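Local coordinates for D-3-phosphoglycerate dehydrogenase-related protein (PDB 4S1V) that probably catalyses the NAD-dependent oxidation of D-3-phosphoglycerate, as a member of the D-isomer-specific 2-hydroxyacid dehydrogenase family, at residues C[220-225]-C[245-250]; C[226-231]-C[256-261]; C[263-268]-C[283-288]. All blocks are in the same frame, centred on the assembly; numbering follows the deposited sequence.

Overall arrangement
All three contacts lie within the NAD-binding Rossmann domain and show how one fold sorts its chemistry by position. Interactions 1 and 2 hold successive parts of the same elements: in interaction 1 the starts of helices 222-226 and 247-254 pack together, buried and partly against a second subunit, while in interaction 2 the loops leaving these helices meet at a half-exposed margin, where an arginine lies against backbone carbonyls and a methionine sulfur, with no hydrogen bond between the segments. Interaction 3, also buried, ties the segments following strands 259-262 and 283-285 through side-chain hydrogen bonds. A probable hydrogen bond from R258 NH1 to L225 O links interactions 1 and 2; the neighbouring strands 259-262 and 283-285 join 2 and 3.

Interaction 1 of 3, residues C[220-225]-C[245-250]; sequences VTKQDL and SGALYS
With CG anti to the backbone N (chi1 -174°) and the chain outstretched beyond it, K222 reaches across to S250. S250 answers in kind, its OG also turned opposite its own backbone N (chi1 -176°), and K222 NZ donates to S250 OG at 3.0 Å. The lysine thereby lies over A247, with K222 CB 3.7 Å from A247 CB, and reaches one helical turn further along helix 247-254. Beside this polar link runs an apolar one. L225 sends CD1 against the backbone of the facing helix, 3.7 Å from L248 CA, and meets the side chain of L248 at a looser 4.2 Å between the two CD1 atoms. The small side chain of A247 lets the helices approach to 5.0 Å between K222 CA and A247 CA. T221 and D224 form a capping box that fixes the first turn of helix 222-226: D224 N donates to T221 OG1 at 3.0 Å, and T221 N donates to D224 OD2 at 2.9 Å. Both K222 NZ and S250 OG have further partners across the subunit interface, where K222 NZ forms a salt bridge with D27 of the second subunit and S250 OG a hydrogen bond with T29 of that subunit. L225 and L248 both rest on F234 of strand 233-236, so the paired helix starts lie between the domain's parallel sheet and the neighbouring subunit.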
loop_
_atom_site.group_PDB
_atom_site.type_symbol
_atom_site.label_atom_id
_atom_site.label_comp_id
_atom_site.label_asym_id
_atom_site.label_seq_id
_atom_site.Cartn_x
_atom_site.Cartn_y
_atom_site.Cartn_z
ATOM N N VAL C 220 24.245 23.306 -4.209
ATOM C CA VAL C 220 22.783 23.335 -4.249
ATOM C C VAL C 220 22.273 23.641 -2.835
ATOM O O VAL C 220 22.548 22.900 -1.894
ATOM C CB VAL C 220 22.168 22.015 -4.783
ATOM C CG1 VAL C 220 20.665 22.175 -4.967
ATOM C CG2 VAL C 220 22.824 21.593 -6.096
ATOM N N THR C 221 21.554 24.753 -2.692
ATOM C CA THR C 221 20.988 25.153 -1.401
ATOM C C THR C 221 19.540 24.695 -1.305
ATOM O O THR C 221 18.924 24.376 -2.332
ATOM C CB THR C 221 20.991 26.685 -1.225
ATOM O OG1 THR C 221 20.058 27.271 -2.148
ATOM C CG2 THR C 221 22.400 27.265 -1.438
ATOM N N LYS C 222 19.000 24.680 -0.081
ATOM C CA LYS C 222 17.582 24.391 0.135
ATOM C C LYS C 222 16.708 25.361 -0.663
ATOM O O LYS C 222 15.679 24.969 -1.217
ATOM C CB LYS C 222 17.220 24.459 1.628
ATOM C CG LYS C 222 15.792 24.034 1.931
ATOM C CD LYS C 222 15.488 24.103 3.419
ATOM C CE LYS C 222 14.271 23.262 3.760
ATOM N NZ LYS C 222 14.107 23.137 5.234
ATOM N N GLN C 223 17.135 26.618 -0.724
ATOM C CA GLN C 223 16.438 27.653 -1.489
ATOM C C GLN C 223 16.390 27.322 -2.988
ATOM O O GLN C 223 15.375 27.541 -3.640
ATOM C CB GLN C 223 17.057 29.037 -1.220
ATOM C CG GLN C 223 16.855 29.553 0.212
ATOM C CD GLN C 223 17.942 29.119 1.213
ATOM O OE1 GLN C 223 18.517 28.020 1.128
ATOM N NE2 GLN C 223 18.213 29.990 2.186
ATOM N N ASP C 224 17.477 26.768 -3.521
ATOM C CA ASP C 224 17.511 26.293 -4.907
ATOM C C ASP C 224 16.464 25.201 -5.155
ATOM O O ASP C 224 15.734 25.257 -6.141
ATOM C CB ASP C 224 18.899 25.763 -5.280
ATOM C CG ASP C 224 19.982 26.835 -5.241
ATOM O OD1 ASP C 224 19.677 28.030 -5.464
ATOM O OD2 ASP C 224 21.154 26.462 -5.002
ATOM N N LEU C 225 16.401 24.208 -4.266
ATOM C CA LEU C 225 15.388 23.154 -4.379
ATOM C C LEU C 225 13.971 23.721 -4.324
ATOM O O LEU C 225 13.101 23.297 -5.091
ATOM C CB LEU C 225 15.567 22.085 -3.299
ATOM C CG LEU C 225 16.896 21.330 -3.252
ATOM C CD1 LEU C 225 16.889 20.355 -2.089
ATOM C CD2 LEU C 225 17.195 20.604 -4.562
ATOM N N SER C 245 23.245 20.051 3.426
ATOM C CA SER C 245 22.945 18.919 4.304
ATOM C C SER C 245 21.500 18.887 4.791
ATOM O O SER C 245 21.019 19.851 5.388
ATOM C CB SER C 245 23.898 18.908 5.503
ATOM O OG SER C 245 23.476 17.952 6.459
ATOM N N GLY C 246 20.820 17.776 4.515
ATOM C CA GLY C 246 19.437 17.563 4.941
ATOM C C GLY C 246 18.377 18.206 4.056
ATOM O O GLY C 246 17.188 17.896 4.174
ATOM N N ALA C 247 18.802 19.109 3.175
ATOM C CA ALA C 247 17.865 19.936 2.412
ATOM C C ALA C 247 16.975 19.117 1.480
ATOM O O ALA C 247 15.774 19.394 1.375
ATOM C CB ALA C 247 18.605 21.019 1.640
ATOM N N LEU C 248 17.550 18.111 0.813
ATOM C CA LEU C 248 16.763 17.269 -0.083
ATOM C C LEU C 248 15.647 16.533 0.657
ATOM O O LEU C 248 14.487 16.537 0.208
ATOM C CB LEU C 248 17.627 16.258 -0.848
ATOM C CG LEU C 248 16.851 15.419 -1.897
ATOM C CD1 LEU C 248 16.204 16.264 -2.992
ATOM C CD2 LEU C 248 17.729 14.341 -2.520
ATOM N N TYR C 249 15.996 15.896 1.775
ATOM C CA TYR C 249 14.981 15.179 2.552
ATOM C C TYR C 249 13.871 16.124 3.006
ATOM O O TYR C 249 12.691 15.834 2.828
ATOM C CB TYR C 249 15.549 14.428 3.774
ATOM C CG TYR C 249 14.405 13.933 4.637
ATOM C CD1 TYR C 249 13.695 12.789 4.277
ATOM C CD2 TYR C 249 13.967 14.661 5.747
ATOM C CE1 TYR C 249 12.617 12.352 5.022
ATOM C CE2 TYR C 249 12.875 14.240 6.496
ATOM C CZ TYR C 249 12.205 13.085 6.127
ATOM O OH TYR C 249 11.131 12.636 6.847
ATOM N N SER C 250 14.257 17.245 3.603
ATOM C CA SER C 250 13.289 18.202 4.136
ATOM C C SER C 250 12.289 18.623 3.055
ATOM O O SER C 250 11.083 18.664 3.309
ATOM C CB SER C 250 14.008 19.415 4.727
ATOM O OG SER C 250 13.079 20.311 5.328
#

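Interaction 2 of 3, residues C[226-231]-C[256-261]; sequences LAMKPD and PMRQAA
Two successive beta-alpha-beta crossovers of the Rossmann fold meet where their helix-to-strand loops run side by side, and R258 of the second loop reaches into the first, against M228 and K229. The loop 226-231 leads from helix 222-226 into strand 233-236; residues 256-258 lead from helix 247-254 into strand 259-262, the parallel neighbour of that strand. No hydrogen bond passes between the two segments, and the contact depends on how the arginine threads through. R258 starts out extended, then bends at chi3 (59°), which turns one face of the guanidinium toward the first loop. M228 CB and K229 O lie over that face, M228 CB being 3.8 Å from R258 CZ. The methionine crosses the arginine at about a right angle and places SD 3.3 Å from R258 NH2. L226 takes the edge of the group, with its CA 4.1 Å from R258 NH1. R258 NH1 probably hydrogen-bonds to the carbonyl oxygen of L225, just before the loop. V251 and M252 of helix 247-254 also touch the arginine, on the part of the crossover that precedes its own loop. Nearer the backbone, where D231 CA and R258 CA come within 4.7 Å, P230 O lies 3.2 Å from R258 CG.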
loop_
_atom_site.group_PDB
_atom_site.type_symbol
_atom_site.label_atom_id
_atom_site.label_comp_id
_atom_site.label_asym_id
_atom_site.label_seq_id
_atom_site.Cartn_x
_atom_site.Cartn_y
_atom_site.Cartn_z
ATOM N N LEU C 226 13.749 24.690 -3.434
ATOM C CA LEU C 226 12.410 25.269 -3.233
ATOM C C LEU C 226 11.929 26.101 -4.421
ATOM O O LEU C 226 10.723 26.298 -4.598
ATOM C CB LEU C 226 12.356 26.096 -1.942
ATOM C CG LEU C 226 12.425 25.299 -0.634
ATOM C CD1 LEU C 226 12.844 26.196 0.523
ATOM C CD2 LEU C 226 11.097 24.608 -0.351
ATOM N N ALA C 227 12.875 26.565 -5.235
ATOM C CA ALA C 227 12.570 27.338 -6.434
ATOM C C ALA C 227 12.200 26.451 -7.623
ATOM O O ALA C 227 11.947 26.959 -8.715
ATOM C CB ALA C 227 13.738 28.252 -6.790
ATOM N N MET C 228 12.163 25.134 -7.412
ATOM C CA MET C 228 11.871 24.198 -8.503
ATOM C C MET C 228 10.365 24.064 -8.734
ATOM O O MET C 228 9.570 24.386 -7.851
ATOM C CB MET C 228 12.509 22.823 -8.238
ATOM C CG MET C 228 14.024 22.796 -8.436
ATOM S SD MET C 228 14.845 21.235 -8.044
ATOM C CE MET C 228 14.311 20.226 -9.426
ATOM N N LYS C 229 9.984 23.593 -9.920
ATOM C CA LYS C 229 8.582 23.308 -10.232
ATOM C C LYS C 229 7.961 22.290 -9.256
ATOM O O LYS C 229 8.648 21.372 -8.794
ATOM C CB LYS C 229 8.443 22.808 -11.673
ATOM C CG LYS C 229 8.666 23.871 -12.728
ATOM C CD LYS C 229 8.566 23.257 -14.112
ATOM C CE LYS C 229 8.801 24.286 -15.209
ATOM N NZ LYS C 229 8.862 23.632 -16.549
ATOM N N PRO C 230 6.662 22.453 -8.931
ATOM C CA PRO C 230 5.994 21.560 -7.954
ATOM C C PRO C 230 5.817 20.099 -8.406
ATOM O O PRO C 230 5.482 19.240 -7.578
ATOM C CB PRO C 230 4.630 22.225 -7.740
ATOM C CG PRO C 230 4.411 23.057 -8.966
ATOM C CD PRO C 230 5.767 23.535 -9.390
ATOM N N ASP C 231 6.035 19.829 -9.694
ATOM C CA ASP C 231 6.010 18.467 -10.233
ATOM C C ASP C 231 7.361 18.088 -10.865
ATOM O O ASP C 231 7.414 17.236 -11.753
ATOM C CB ASP C 231 4.878 18.311 -11.263
ATOM C CG ASP C 231 5.045 19.231 -12.477
ATOM O OD1 ASP C 231 5.927 20.122 -12.457
ATOM O OD2 ASP C 231 4.288 19.069 -13.458
ATOM N N PRO C 256 4.977 15.999 -1.575
ATOM C CA PRO C 256 4.771 14.667 -2.156
ATOM C C PRO C 256 4.462 14.661 -3.657
ATOM O O PRO C 256 4.550 13.615 -4.290
ATOM C CB PRO C 256 3.591 14.098 -1.354
ATOM C CG PRO C 256 2.906 15.287 -0.774
ATOM C CD PRO C 256 3.988 16.296 -0.521
ATOM N N MET C 257 4.126 15.813 -4.225
ATOM C CA MET C 257 3.920 15.890 -5.666
ATOM C C MET C 257 5.227 16.051 -6.437
ATOM O O MET C 257 5.276 15.778 -7.634
ATOM C CB MET C 257 2.911 16.979 -6.031
ATOM C CG MET C 257 1.565 16.435 -6.514
ATOM S SD MET C 257 0.622 15.442 -5.325
ATOM C CE MET C 257 1.086 13.764 -5.760
ATOM N N ARG C 258 6.275 16.494 -5.746
ATOM C CA ARG C 258 7.615 16.538 -6.316
ATOM C C ARG C 258 8.277 15.173 -6.211
ATOM O O ARG C 258 7.890 14.343 -5.387
ATOM C CB ARG C 258 8.465 17.554 -5.567
ATOM C CG ARG C 258 8.150 18.996 -5.920
ATOM C CD ARG C 258 9.069 19.941 -5.182
ATOM N NE ARG C 258 10.477 19.686 -5.498
ATOM C CZ ARG C 258 11.434 20.597 -5.378
ATOM N NH1 ARG C 258 11.128 21.826 -4.964
ATOM N NH2 ARG C 258 12.690 20.291 -5.678
ATOM N N GLN C 259 9.296 14.955 -7.034
ATOM C CA GLN C 259 10.020 13.699 -7.042
ATOM C C GLN C 259 11.536 13.886 -7.007
ATOM O O GLN C 259 12.061 14.950 -7.337
ATOM C CB GLN C 259 9.621 12.878 -8.268
ATOM C CG GLN C 259 8.304 12.142 -8.113
ATOM C CD GLN C 259 7.963 11.311 -9.333
ATOM O OE1 GLN C 259 6.889 11.466 -9.907
ATOM N NE2 GLN C 259 8.877 10.426 -9.737
ATOM N N ALA C 260 12.235 12.837 -6.589
ATOM C CA ALA C 260 13.685 12.828 -6.613
ATOM C C ALA C 260 14.173 11.424 -6.933
ATOM O O ALA C 260 13.448 10.451 -6.741
ATOM C CB ALA C 260 14.263 13.329 -5.295
ATOM N N ALA C 261 15.387 11.334 -7.466
ATOM C CA ALA C 261 16.049 10.064 -7.676
ATOM C C ALA C 261 17.516 10.260 -7.299
ATOM O O ALA C 261 18.158 11.194 -7.782
ATOM C CB ALA C 261 15.913 9.631 -9.128
#

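Interaction 3 of 3, residues C[263-268]-C[283-288]; sequences DVYENE and VLCAPH
A histidine-carboxylate pair of the kind found in the active site of D-isomer-specific 2-hydroxyacid dehydrogenases joins E268 to H288, just beyond two neighbouring Rossmann strands. H288 ND1 donates to E268 OE1 at 2.6 Å in a nearly straight bond, the oxygen lying in the imidazole plane and offering its syn lone pair. The carboxylate stands steeply to the ring, the planes 78° apart. Its other oxygen is held too: Y265 N donates to E268 OE2 at 2.8 Å through the anti lone pair, so the carboxylate is gripped at both ends and its rotation is fixed. V264 CG1 covers the centre of one imidazole face in a CH-pi contact, 3.7 Å from the H288 ring centroid. H288 N makes a weak bond to D263 O, 2.9 Å long, and another weak one to A286 O across the inverse gamma turn centred on P287. Y265 OH donates to A286 O at 2.6 Å, approaching from above the carbonyl plane, and lies 3.2 Å from C285 CB. A chi1 of -162°, with CG anti to the backbone N, lays the D263 carboxylate against the backbone of H288, OD1 accepting from L289 N and OD2 from G290 N. R239 touches H288 as well. The whole cluster follows strands 259-262 and 283-285, with L109 and L113 of helix 104-119 against D263 and A286, and L128 of the third subunit against Y265 and C285.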
loop_
_atom_site.group_PDB
_atom_site.type_symbol
_atom_site.label_atom_id
_atom_site.label_comp_id
_atom_site.label_asym_id
_atom_site.label_seq_id
_atom_site.Cartn_x
_atom_site.Cartn_y
_atom_site.Cartn_z
ATOM N N ASP C 263 21.446 8.239 -6.319
ATOM C CA ASP C 263 22.319 7.068 -6.373
ATOM C C ASP C 263 23.320 7.138 -5.229
ATOM O O ASP C 263 24.035 6.178 -4.941
ATOM C CB ASP C 263 23.067 7.052 -7.719
ATOM C CG ASP C 263 23.646 5.682 -8.064
ATOM O OD1 ASP C 263 22.970 4.666 -7.810
ATOM O OD2 ASP C 263 24.778 5.614 -8.602
ATOM N N VAL C 264 23.354 8.296 -4.580
ATOM C CA VAL C 264 24.446 8.683 -3.698
ATOM C C VAL C 264 23.919 9.339 -2.418
ATOM O O VAL C 264 22.832 9.924 -2.413
ATOM C CB VAL C 264 25.434 9.627 -4.426
ATOM C CG1 VAL C 264 26.192 8.868 -5.505
ATOM C CG2 VAL C 264 24.704 10.818 -5.030
ATOM N N TYR C 265 24.692 9.220 -1.336
ATOM C CA TYR C 265 24.246 9.590 0.013
ATOM C C TYR C 265 25.416 10.115 0.841
ATOM O O TYR C 265 26.581 9.838 0.533
ATOM C CB TYR C 265 23.599 8.386 0.724
ATOM C CG TYR C 265 22.613 7.631 -0.157
ATOM C CD1 TYR C 265 23.054 6.624 -1.010
ATOM C CD2 TYR C 265 21.251 7.957 -0.164
ATOM C CE1 TYR C 265 22.178 5.947 -1.828
ATOM C CE2 TYR C 265 20.363 7.274 -0.980
ATOM C CZ TYR C 265 20.841 6.275 -1.807
ATOM O OH TYR C 265 19.987 5.592 -2.626
ATOM N N GLU C 266 25.108 10.870 1.888
ATOM C CA GLU C 266 26.147 11.426 2.764
ATOM C C GLU C 266 26.996 10.351 3.431
ATOM O O GLU C 266 28.215 10.495 3.548
ATOM C CB GLU C 266 25.543 12.360 3.809
ATOM C CG GLU C 266 25.405 13.792 3.315
ATOM C CD GLU C 266 25.382 14.810 4.448
ATOM O OE1 GLU C 266 25.487 14.412 5.629
ATOM O OE2 GLU C 266 25.257 16.017 4.152
ATOM N N ASN C 267 26.346 9.274 3.853
ATOM C CA ASN C 267 27.042 8.110 4.371
ATOM C C ASN C 267 26.607 6.855 3.635
ATOM O O ASN C 267 25.418 6.522 3.586
ATOM C CB ASN C 267 26.818 7.957 5.879
ATOM C CG ASN C 267 27.328 9.149 6.672
ATOM O OD1 ASN C 267 26.643 9.641 7.566
ATOM N ND2 ASN C 267 28.535 9.620 6.350
ATOM N N GLU C 268 27.581 6.182 3.044
ATOM C CA GLU C 268 27.340 4.944 2.326
ATOM C C GLU C 268 28.154 3.831 2.977
ATOM O O GLU C 268 29.302 4.051 3.335
ATOM C CB GLU C 268 27.706 5.102 0.849
ATOM C CG GLU C 268 26.763 6.039 0.107
ATOM C CD GLU C 268 27.223 6.396 -1.299
ATOM O OE1 GLU C 268 27.982 5.615 -1.925
ATOM O OE2 GLU C 268 26.790 7.465 -1.781
ATOM N N VAL C 283 10.874 9.550 -3.409
ATOM C CA VAL C 283 12.307 9.527 -3.731
ATOM C C VAL C 283 12.727 8.116 -4.129
ATOM O O VAL C 283 12.577 7.167 -3.355
ATOM C CB VAL C 283 13.186 10.024 -2.558
ATOM C CG1 VAL C 283 14.674 9.921 -2.899
ATOM C CG2 VAL C 283 12.830 11.455 -2.187
ATOM N N LEU C 284 13.239 7.980 -5.345
ATOM C CA LEU C 284 13.822 6.728 -5.776
ATOM C C LEU C 284 15.254 6.681 -5.253
ATOM O O LEU C 284 16.045 7.591 -5.508
ATOM C CB LEU C 284 13.762 6.602 -7.310
ATOM C CG LEU C 284 14.196 5.276 -7.953
ATOM C CD1 LEU C 284 13.477 5.037 -9.268
ATOM C CD2 LEU C 284 15.710 5.193 -8.157
ATOM N N CYS C 285 15.569 5.628 -4.499
ATOM C CA CYS C 285 16.894 5.465 -3.887
ATOM C C CYS C 285 17.584 4.208 -4.421
ATOM O O CYS C 285 17.086 3.090 -4.238
ATOM C CB CYS C 285 16.780 5.360 -2.359
ATOM S SG CYS C 285 16.122 6.816 -1.511
ATOM N N ALA C 286 18.723 4.396 -5.086
ATOM C CA ALA C 286 19.525 3.278 -5.585
ATOM C C ALA C 286 20.856 3.226 -4.835
ATOM O O ALA C 286 21.363 4.274 -4.427
ATOM C CB ALA C 286 19.753 3.414 -7.085
ATOM N N PRO C 287 21.433 2.015 -4.661
ATOM C CA PRO C 287 22.647 1.828 -3.859
ATOM C C PRO C 287 23.983 2.067 -4.594
ATOM O O PRO C 287 24.765 1.135 -4.806
ATOM C CB PRO C 287 22.529 0.370 -3.405
ATOM C CG PRO C 287 21.808 -0.303 -4.524
ATOM C CD PRO C 287 20.871 0.721 -5.106
ATOM N N HIS C 288 24.236 3.320 -4.947
ATOM C CA HIS C 288 25.428 3.737 -5.694
ATOM C C HIS C 288 25.783 2.811 -6.824
ATOM O O HIS C 288 26.879 2.256 -6.875
ATOM C CB HIS C 288 26.612 4.010 -4.766
ATOM C CG HIS C 288 27.596 5.032 -5.315
ATOM N ND1 HIS C 288 28.376 5.784 -4.524
ATOM C CD2 HIS C 288 27.888 5.412 -6.631
ATOM C CE1 HIS C 288 29.140 6.597 -5.279
ATOM N NE2 HIS C 288 28.843 6.369 -6.570
#